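Local coordinates for DUF574 domain-containing protein (Thermobifida fusca, PDB 2QE6) that binds S-adenosylmethionine and is probably a methyltransferase that uses it as methyl donor, its substrate being unknown, at residues 25-33 with 54-62; 62-73 with 90-101. The protein carries 1 engineered substitution. All coordinates share one frame; numbering follows the deposited sequence.

Interaction 1: 25-33 with 54-62; sequences RVYDALLGG and LKESAIENR. Engineered in segment 25-33: Val-26 (natural residue Ala). With SAM (S-adenosylmethionine), chain F.
Tyr-27 and Asn-61 meet at the carboxylate of S-adenosylmethionine. The amide of Asn-61 gives an almost straight hydrogen bond from ND2 to Tyr-27 OH (3.0 Å, 170° at the hydrogen). The phenol oxygen lies in the amide plane, while ring and amide planes stand 82° apart. Tyr-27 OH in turn makes a weak bond to SAM O, and Asn-61 ND2 a weak, bent one to SAM OXT. The firmer grip on the carboxylate is from Arg-62, whose NH1 reaches SAM O at 2.7 Å. SAM SD sits over one face of the tyrosine ring, 3.6 Å above its plane and offset toward the rim. Arg-62 CD lies at the ring's edge, 3.1 Å from Tyr-27 OH.

Apolar side chains pack beside this polar site. Ala-58 CB points toward helix 23-30 and touches both Tyr-27 CE1 and Leu-31 CD2, the latter at 3.7 Å. The other methyl of Leu-31, CD1, packs on Arg-62 CG. The arginine chain bends at chi2 and chi3, which brings its guanidinium round to the ligand. Leu-30 places CD1 against Leu-54 CG and CD2 against Lys-55 CG at 3.7 Å.

Helix 23-30 meets the start of helix 54-75 nearly at a right angle, with the short axes 9.8 Å apart. Helix 23-30 closes in a Schellman motif at Gly-32, which has positive phi. In the second shell, the hydroxyl of Thr-195 is hydrogen-bonded to Asn-61 OD1, which probably keeps ND2 turned toward Tyr-27 and the ligand.

The carboxylate thus faces N-H and O-H donors, and the positive guanidinium probably balances its charge. The sulfonium end rests against an aromatic face, consistent with favourable electrostatics there.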
# COMPACT_ATOMS: atom_id res chain seq x y z
N ARG A 25 -5.08 3.92 -11.00
CA ARG A 25 -6.36 3.81 -11.69
C ARG A 25 -6.76 2.41 -12.03
O ARG A 25 -7.93 2.05 -11.93
CB ARG A 25 -6.35 4.68 -12.94
CG ARG A 25 -6.23 6.14 -12.62
CD ARG A 25 -5.81 6.94 -13.85
NE ARG A 25 -5.07 8.15 -13.48
CZ ARG A 25 -4.57 9.01 -14.36
NH1 ARG A 25 -4.71 8.80 -15.67
NH2 ARG A 25 -3.92 10.08 -13.93
N VAL A 26 -5.81 1.58 -12.43
CA VAL A 26 -6.10 0.20 -12.64
C VAL A 26 -6.54 -0.56 -11.36
O VAL A 26 -7.54 -1.33 -11.35
CB VAL A 26 -4.92 -0.48 -13.29
CG1 VAL A 26 -5.21 -1.96 -13.40
CG2 VAL A 26 -4.66 0.14 -14.72
N TYR A 27 -5.86 -0.31 -10.26
CA TYR A 27 -6.21 -0.89 -8.96
C TYR A 27 -7.58 -0.37 -8.56
O TYR A 27 -8.41 -1.12 -8.12
CB TYR A 27 -5.15 -0.50 -7.96
CG TYR A 27 -5.28 -1.08 -6.61
CD1 TYR A 27 -4.90 -2.37 -6.35
CD2 TYR A 27 -5.74 -0.32 -5.56
CE1 TYR A 27 -5.01 -2.93 -5.04
CE2 TYR A 27 -5.85 -0.85 -4.26
CZ TYR A 27 -5.48 -2.16 -4.02
OH TYR A 27 -5.56 -2.70 -2.75
N ASP A 28 -7.84 0.90 -8.80
CA ASP A 28 -9.16 1.47 -8.53
C ASP A 28 -10.26 0.72 -9.34
O ASP A 28 -11.31 0.37 -8.84
CB ASP A 28 -9.17 2.92 -8.94
CG ASP A 28 -10.43 3.60 -8.52
OD1 ASP A 28 -10.60 3.67 -7.29
OD2 ASP A 28 -11.23 3.98 -9.40
N ALA A 29 -10.00 0.51 -10.62
CA ALA A 29 -10.88 -0.26 -11.50
C ALA A 29 -11.09 -1.68 -10.92
O ALA A 29 -12.20 -2.16 -10.86
CB ALA A 29 -10.27 -0.30 -12.93
N LEU A 30 -10.02 -2.36 -10.50
CA LEU A 30 -10.15 -3.68 -9.88
C LEU A 30 -11.08 -3.70 -8.68
O LEU A 30 -11.81 -4.66 -8.50
CB LEU A 30 -8.81 -4.24 -9.45
CG LEU A 30 -7.93 -4.71 -10.59
CD1 LEU A 30 -6.56 -5.14 -10.05
CD2 LEU A 30 -8.60 -5.86 -11.39
N LEU A 31 -11.03 -2.64 -7.86
CA LEU A 31 -11.93 -2.46 -6.71
C LEU A 31 -13.32 -1.95 -7.02
O LEU A 31 -14.13 -1.83 -6.11
CB LEU A 31 -11.26 -1.54 -5.66
CG LEU A 31 -9.95 -2.10 -5.10
CD1 LEU A 31 -9.21 -1.06 -4.23
CD2 LEU A 31 -10.23 -3.39 -4.33
N GLY A 32 -13.62 -1.66 -8.28
CA GLY A 32 -14.90 -1.12 -8.65
C GLY A 32 -15.07 0.38 -8.42
O GLY A 32 -16.21 0.88 -8.29
N GLY A 33 -13.96 1.12 -8.37
CA GLY A 33 -14.03 2.59 -8.30
C GLY A 33 -14.26 3.26 -9.63
O GLY A 33 -14.21 2.62 -10.68
N LEU A 54 -7.65 -12.12 -9.48
CA LEU A 54 -7.02 -10.80 -9.39
C LEU A 54 -7.85 -9.79 -8.57
O LEU A 54 -7.35 -9.19 -7.62
CB LEU A 54 -6.66 -10.26 -10.77
CG LEU A 54 -5.92 -8.89 -10.84
CD1 LEU A 54 -4.66 -8.88 -9.93
CD2 LEU A 54 -5.57 -8.56 -12.37
N LYS A 55 -9.10 -9.60 -8.92
CA LYS A 55 -9.93 -8.65 -8.18
C LYS A 55 -10.04 -9.06 -6.71
O LYS A 55 -9.99 -8.21 -5.82
CB LYS A 55 -11.34 -8.54 -8.74
CG LYS A 55 -11.50 -7.81 -10.07
CD LYS A 55 -13.04 -7.47 -10.30
CE LYS A 55 -13.36 -6.92 -11.72
NZ LYS A 55 -12.70 -5.60 -12.08
N GLU A 56 -10.20 -10.35 -6.43
CA GLU A 56 -10.30 -10.80 -5.03
C GLU A 56 -9.01 -10.52 -4.26
O GLU A 56 -9.07 -10.14 -3.10
CB GLU A 56 -10.73 -12.27 -4.94
CG GLU A 56 -12.24 -12.46 -5.26
N SER A 57 -7.86 -10.65 -4.91
CA SER A 57 -6.58 -10.31 -4.33
C SER A 57 -6.51 -8.82 -3.90
O SER A 57 -5.94 -8.51 -2.86
CB SER A 57 -5.41 -10.67 -5.28
OG SER A 57 -5.14 -9.69 -6.28
N ALA A 58 -7.06 -7.93 -4.70
CA ALA A 58 -7.12 -6.52 -4.37
C ALA A 58 -8.03 -6.32 -3.21
O ALA A 58 -7.70 -5.54 -2.32
CB ALA A 58 -7.61 -5.66 -5.57
N ILE A 59 -9.19 -6.96 -3.22
CA ILE A 59 -10.11 -6.89 -2.07
C ILE A 59 -9.40 -7.33 -0.77
O ILE A 59 -9.46 -6.64 0.27
CB ILE A 59 -11.40 -7.67 -2.32
CG1 ILE A 59 -12.20 -7.01 -3.47
CG2 ILE A 59 -12.31 -7.68 -1.06
CD1 ILE A 59 -13.28 -7.94 -4.09
N GLU A 60 -8.72 -8.47 -0.81
CA GLU A 60 -8.04 -8.96 0.36
C GLU A 60 -6.94 -8.00 0.82
O GLU A 60 -6.67 -7.91 2.00
CB GLU A 60 -7.43 -10.34 0.12
CG GLU A 60 -8.47 -11.45 0.01
CD GLU A 60 -9.40 -11.57 1.21
OE1 GLU A 60 -9.01 -11.23 2.36
OE2 GLU A 60 -10.54 -12.05 0.99
N ASN A 61 -6.30 -7.32 -0.12
CA ASN A 61 -5.27 -6.33 0.23
C ASN A 61 -5.88 -5.13 0.95
O ASN A 61 -5.35 -4.67 1.97
CB ASN A 61 -4.52 -5.91 -1.04
CG ASN A 61 -3.32 -5.10 -0.74
OD1 ASN A 61 -2.40 -5.53 -0.04
ND2 ASN A 61 -3.29 -3.91 -1.29
N ARG A 62 -7.03 -4.67 0.47
CA ARG A 62 -7.75 -3.62 1.21
C ARG A 62 -8.20 -4.06 2.58
O ARG A 62 -8.09 -3.30 3.51
CB ARG A 62 -8.94 -3.10 0.42
CG ARG A 62 -8.51 -2.43 -0.88
CD ARG A 62 -7.46 -1.36 -0.64
NE ARG A 62 -7.98 -0.32 0.26
CZ ARG A 62 -7.45 0.89 0.42
NH1 ARG A 62 -6.36 1.24 -0.23
NH2 ARG A 62 -8.04 1.75 1.26
N SAM F . -1.49 1.28 -1.10
CA SAM F . -2.84 1.05 -1.74
C SAM F . -3.37 -0.30 -1.33
O SAM F . -4.58 -0.51 -1.30
OXT SAM F . -2.59 -1.22 -1.05
CB SAM F . -2.88 1.09 -3.28
CG SAM F . -2.08 -0.01 -4.00
SD SAM F . -1.95 0.15 -5.81
CE SAM F . -2.94 1.66 -5.94
C5' SAM F . -0.31 0.91 -5.83
C4' SAM F . -0.14 2.42 -5.63
O4' SAM F . 1.25 2.72 -5.46
C3' SAM F . -0.59 3.27 -6.83
O3' SAM F . -1.48 4.29 -6.43
C2' SAM F . 0.67 3.83 -7.47
O2' SAM F . 0.49 5.05 -8.19
C1' SAM F . 1.57 3.88 -6.24
N9 SAM F . 2.97 3.87 -6.63
C8 SAM F . 3.70 2.89 -7.30
N7 SAM F . 4.98 3.32 -7.44
C5 SAM F . 5.07 4.55 -6.85
C6 SAM F . 6.16 5.42 -6.69
N6 SAM F . 7.38 5.08 -7.20
N1 SAM F . 5.93 6.61 -6.02
C2 SAM F . 4.66 6.96 -5.52
N3 SAM F . 3.58 6.09 -5.69
C4 SAM F . 3.81 4.91 -6.34

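Interaction 2: 62-73 with 90-101; sequences RKVLVRGVRFLA and TVQNTHEVAQSV. With SAM (S-adenosylmethionine), chain F.
Arg-62 reaches across to the loop before helix 94-101 with NH2 of its guanidinium. This nitrogen donates to Gln-92 O (3.1 Å, 141° at the hydrogen), in the guanidinium plane but from above the carbonyl plane. Water 1 links NH2 to Asn-93 OD1 and Thr-94 N; water 2 joins NE to Gln-92 O. Thr-90 CG2 lies over the centre of one guanidinium face, 3.4 Å above it, and Leu-65 CD1 lies over the opposite face, offset toward its rim. An alanine in place of Arg-62 is likely to leave the ligand carboxylate without its positive partner and Gln-92 O without this donor.

The loop holds itself by polar bonds. Thr-90 OG1 accepts from Gln-92 N in an ST turn, and Thr-90 N donates to Asn-93 OD1. Helices 54-75 and 94-101 pack against the central sheet of a Rossmann-like methyltransferase fold; the axes of segments 62-73 and 94-101 cross at -39°.

Beyond the loop small apolar side chains make most of the contact, some against backbone atoms. Val-66 CG2 meets Val-97 CG2, and Val-97 CG1 lies against Val-66 O at 3.5 Å. Val-69 CG1, anti to the backbone N (chi1 172°), fits between Thr-94 O, Val-97 CB and Ala-98. At the far end Ala-73 CB presses tightly on Val-101 CG2 (3.3 Å).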
# COMPACT_ATOMS: atom_id res chain seq x y z
N ARG A 62 -7.03 -4.67 0.47
CA ARG A 62 -7.75 -3.62 1.21
C ARG A 62 -8.20 -4.06 2.58
O ARG A 62 -8.09 -3.30 3.51
CB ARG A 62 -8.94 -3.10 0.42
CG ARG A 62 -8.51 -2.43 -0.88
CD ARG A 62 -7.46 -1.36 -0.64
NE ARG A 62 -7.98 -0.32 0.26
CZ ARG A 62 -7.45 0.89 0.42
NH1 ARG A 62 -6.36 1.24 -0.23
NH2 ARG A 62 -8.04 1.75 1.26
N LYS A 63 -8.73 -5.27 2.70
CA LYS A 63 -9.12 -5.81 3.99
C LYS A 63 -7.92 -5.94 4.96
O LYS A 63 -8.05 -5.67 6.13
CB LYS A 63 -9.83 -7.17 3.84
CG LYS A 63 -11.25 -7.16 3.23
CD LYS A 63 -11.66 -8.62 3.01
CE LYS A 63 -13.10 -8.85 2.70
NZ LYS A 63 -13.25 -10.32 2.34
N VAL A 64 -6.74 -6.38 4.50
CA VAL A 64 -5.59 -6.44 5.42
C VAL A 64 -5.08 -5.05 5.77
O VAL A 64 -4.54 -4.85 6.85
CB VAL A 64 -4.41 -7.33 4.89
CG1 VAL A 64 -3.64 -6.65 3.82
CG2 VAL A 64 -3.51 -7.74 6.03
N LEU A 65 -5.22 -4.10 4.85
CA LEU A 65 -4.87 -2.71 5.14
C LEU A 65 -5.68 -2.25 6.35
O LEU A 65 -5.13 -1.69 7.29
CB LEU A 65 -5.15 -1.80 3.94
CG LEU A 65 -4.89 -0.28 4.07
CD1 LEU A 65 -4.69 0.23 2.65
CD2 LEU A 65 -6.03 0.48 4.79
N VAL A 66 -6.97 -2.51 6.31
CA VAL A 66 -7.86 -2.09 7.41
C VAL A 66 -7.49 -2.78 8.74
O VAL A 66 -7.35 -2.12 9.79
CB VAL A 66 -9.35 -2.36 7.06
CG1 VAL A 66 -10.23 -2.19 8.29
CG2 VAL A 66 -9.84 -1.42 5.92
N ARG A 67 -7.35 -4.10 8.71
CA ARG A 67 -6.95 -4.86 9.89
C ARG A 67 -5.59 -4.40 10.45
O ARG A 67 -5.41 -4.34 11.66
CB ARG A 67 -6.93 -6.38 9.63
CG ARG A 67 -8.28 -6.97 9.22
CD ARG A 67 -8.36 -8.48 9.40
NE ARG A 67 -7.27 -9.17 8.71
CZ ARG A 67 -7.24 -9.40 7.40
NH1 ARG A 67 -8.23 -8.98 6.61
NH2 ARG A 67 -6.20 -10.02 6.86
N GLY A 68 -4.64 -4.11 9.56
CA GLY A 68 -3.31 -3.69 9.99
C GLY A 68 -3.31 -2.28 10.56
O GLY A 68 -2.70 -2.01 11.57
N VAL A 69 -4.02 -1.36 9.93
CA VAL A 69 -4.08 -0.01 10.43
C VAL A 69 -4.81 0.00 11.78
O VAL A 69 -4.42 0.72 12.67
CB VAL A 69 -4.69 0.95 9.41
CG1 VAL A 69 -4.93 2.28 10.02
CG2 VAL A 69 -3.78 1.05 8.19
N ARG A 70 -5.86 -0.80 11.91
CA ARG A 70 -6.58 -0.93 13.18
C ARG A 70 -5.67 -1.47 14.28
O ARG A 70 -5.71 -0.99 15.41
CB ARG A 70 -7.82 -1.82 13.02
CG ARG A 70 -8.67 -1.91 14.28
CD ARG A 70 -9.88 -2.81 14.10
NE ARG A 70 -9.49 -4.19 13.80
CZ ARG A 70 -9.93 -4.92 12.79
NH1 ARG A 70 -10.82 -4.43 11.92
NH2 ARG A 70 -9.49 -6.17 12.64
N PHE A 71 -4.82 -2.45 13.95
CA PHE A 71 -3.84 -2.96 14.91
C PHE A 71 -2.87 -1.85 15.34
O PHE A 71 -2.63 -1.62 16.53
CB PHE A 71 -3.05 -4.15 14.32
CG PHE A 71 -1.75 -4.44 15.02
CD1 PHE A 71 -1.72 -5.11 16.21
CD2 PHE A 71 -0.54 -4.06 14.44
CE1 PHE A 71 -0.50 -5.37 16.87
CE2 PHE A 71 0.67 -4.29 15.10
CZ PHE A 71 0.69 -4.95 16.30
N LEU A 72 -2.36 -1.12 14.36
CA LEU A 72 -1.35 -0.10 14.60
C LEU A 72 -1.87 1.07 15.41
O LEU A 72 -1.22 1.51 16.36
CB LEU A 72 -0.80 0.41 13.27
CG LEU A 72 0.12 -0.53 12.52
CD1 LEU A 72 0.33 -0.04 11.10
CD2 LEU A 72 1.46 -0.77 13.27
N ALA A 73 -3.06 1.56 15.05
CA ALA A 73 -3.60 2.80 15.65
C ALA A 73 -4.26 2.55 17.01
O ALA A 73 -4.37 3.47 17.84
CB ALA A 73 -4.59 3.46 14.67
N THR A 90 -11.01 4.66 -1.35
CA THR A 90 -11.95 3.54 -1.29
C THR A 90 -12.97 3.91 -0.25
O THR A 90 -12.93 5.00 0.30
CB THR A 90 -11.29 2.23 -0.85
OG1 THR A 90 -10.91 2.35 0.53
CG2 THR A 90 -10.08 1.91 -1.72
N VAL A 91 -13.88 2.99 0.04
CA VAL A 91 -14.89 3.25 1.07
C VAL A 91 -14.33 3.14 2.52
O VAL A 91 -15.01 3.55 3.46
CB VAL A 91 -16.15 2.35 0.86
CG1 VAL A 91 -16.79 2.63 -0.54
CG2 VAL A 91 -15.80 0.87 1.01
N GLN A 92 -13.10 2.62 2.70
CA GLN A 92 -12.40 2.61 4.01
C GLN A 92 -10.92 2.93 3.84
O GLN A 92 -10.11 2.04 3.56
CB GLN A 92 -12.45 1.24 4.68
CG GLN A 92 -13.72 0.92 5.44
CD GLN A 92 -13.64 -0.44 6.13
OE1 GLN A 92 -13.46 -1.46 5.47
NE2 GLN A 92 -13.75 -0.45 7.45
N ASN A 93 -10.56 4.19 4.03
CA ASN A 93 -9.18 4.62 3.84
C ASN A 93 -8.44 4.61 5.16
O ASN A 93 -9.06 4.62 6.24
CB ASN A 93 -9.12 6.02 3.23
CG ASN A 93 -9.80 6.11 1.88
OD1 ASN A 93 -9.40 5.42 0.95
ND2 ASN A 93 -10.81 6.95 1.77
N THR A 94 -7.11 4.65 5.06
CA THR A 94 -6.21 4.63 6.23
C THR A 94 -6.59 5.57 7.35
O THR A 94 -6.72 5.11 8.49
CB THR A 94 -4.79 4.92 5.79
OG1 THR A 94 -4.44 3.95 4.81
CG2 THR A 94 -3.80 4.87 6.98
N HIS A 95 -6.79 6.85 7.05
CA HIS A 95 -7.08 7.83 8.09
C HIS A 95 -8.44 7.59 8.78
O HIS A 95 -8.64 7.91 9.97
CB HIS A 95 -6.96 9.24 7.52
CG HIS A 95 -8.15 9.72 6.76
ND1 HIS A 95 -8.35 9.44 5.43
CD2 HIS A 95 -9.18 10.53 7.13
CE1 HIS A 95 -9.45 10.03 5.00
NE2 HIS A 95 -9.98 10.70 6.01
N GLU A 96 -9.36 7.02 8.02
CA GLU A 96 -10.68 6.67 8.53
C GLU A 96 -10.57 5.50 9.51
O GLU A 96 -11.11 5.54 10.58
CB GLU A 96 -11.60 6.33 7.34
CG GLU A 96 -11.95 7.57 6.48
CD GLU A 96 -12.42 7.24 5.05
OE1 GLU A 96 -12.46 6.04 4.66
OE2 GLU A 96 -12.74 8.20 4.31
N VAL A 97 -9.85 4.46 9.12
CA VAL A 97 -9.56 3.38 10.05
C VAL A 97 -8.81 3.90 11.29
O VAL A 97 -9.22 3.64 12.42
CB VAL A 97 -8.71 2.29 9.36
CG1 VAL A 97 -8.63 1.09 10.27
CG2 VAL A 97 -9.38 1.93 8.05
N ALA A 98 -7.74 4.66 11.07
CA ALA A 98 -6.90 5.15 12.18
C ALA A 98 -7.73 6.00 13.13
O ALA A 98 -7.66 5.83 14.35
CB ALA A 98 -5.70 5.95 11.66
N GLN A 99 -8.53 6.90 12.58
CA GLN A 99 -9.32 7.80 13.44
C GLN A 99 -10.48 7.10 14.16
O GLN A 99 -10.92 7.57 15.22
CB GLN A 99 -9.85 8.99 12.66
CG GLN A 99 -8.74 9.92 12.08
CD GLN A 99 -9.32 11.12 11.40
OE1 GLN A 99 -10.44 11.52 11.72
NE2 GLN A 99 -8.59 11.71 10.48
N SER A 100 -10.96 5.97 13.62
CA SER A 100 -12.00 5.17 14.28
C SER A 100 -11.53 4.57 15.60
O SER A 100 -12.33 4.42 16.51
CB SER A 100 -12.54 4.03 13.37
OG SER A 100 -11.61 2.97 13.21
N VAL A 101 -10.25 4.22 15.70
CA VAL A 101 -9.69 3.68 16.94
C VAL A 101 -8.91 4.72 17.75
O VAL A 101 -8.70 4.53 18.94
CB VAL A 101 -8.80 2.41 16.70
CG1 VAL A 101 -9.61 1.31 16.06
CG2 VAL A 101 -7.61 2.71 15.86
N SAM F . -1.49 1.28 -1.10
CA SAM F . -2.84 1.05 -1.74
C SAM F . -3.37 -0.30 -1.33
O SAM F . -4.58 -0.51 -1.30
OXT SAM F . -2.59 -1.22 -1.05
CB SAM F . -2.88 1.09 -3.28
CG SAM F . -2.08 -0.01 -4.00
SD SAM F . -1.95 0.15 -5.81
CE SAM F . -2.94 1.66 -5.94
C5' SAM F . -0.31 0.91 -5.83
C4' SAM F . -0.14 2.42 -5.63
O4' SAM F . 1.25 2.72 -5.46
C3' SAM F . -0.59 3.27 -6.83
O3' SAM F . -1.48 4.29 -6.43
C2' SAM F . 0.67 3.83 -7.47
O2' SAM F . 0.49 5.05 -8.19
C1' SAM F . 1.57 3.88 -6.24
N9 SAM F . 2.97 3.87 -6.63
C8 SAM F . 3.70 2.89 -7.30
N7 SAM F . 4.98 3.32 -7.44
C5 SAM F . 5.07 4.55 -6.85
C6 SAM F . 6.16 5.42 -6.69
N6 SAM F . 7.38 5.08 -7.20
N1 SAM F . 5.93 6.61 -6.02
C2 SAM F . 4.66 6.96 -5.52
N3 SAM F . 3.58 6.09 -5.69
C4 SAM F . 3.81 4.91 -6.34
O HOH W 1 -6.67 4.18 2.08
O HOH W 2 -10.23 -0.45 2.46

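In the fold
Both interactions use helix 54-75 and run in series along it, sharing Arg-62. Interaction 1 takes its first turns and crosses helix 23-30 steeply; interaction 2 takes the following turns and meets helix 94-101 at a shallower angle. Both are partly buried, but interaction 2 has more buried residues, and its Leu-65, Val-69 and Thr-94 also touch strand 160-163 of the sheet. Interaction 1 is polar where it meets the ligand and apolar round Leu-30 and Ala-58, with exposed Lys-55 at its rim. In interaction 2 the polar part is confined to the loop end near Arg-62. The two also touch through Leu-31 CD1 and Thr-90 CG2, 4.0 Å apart.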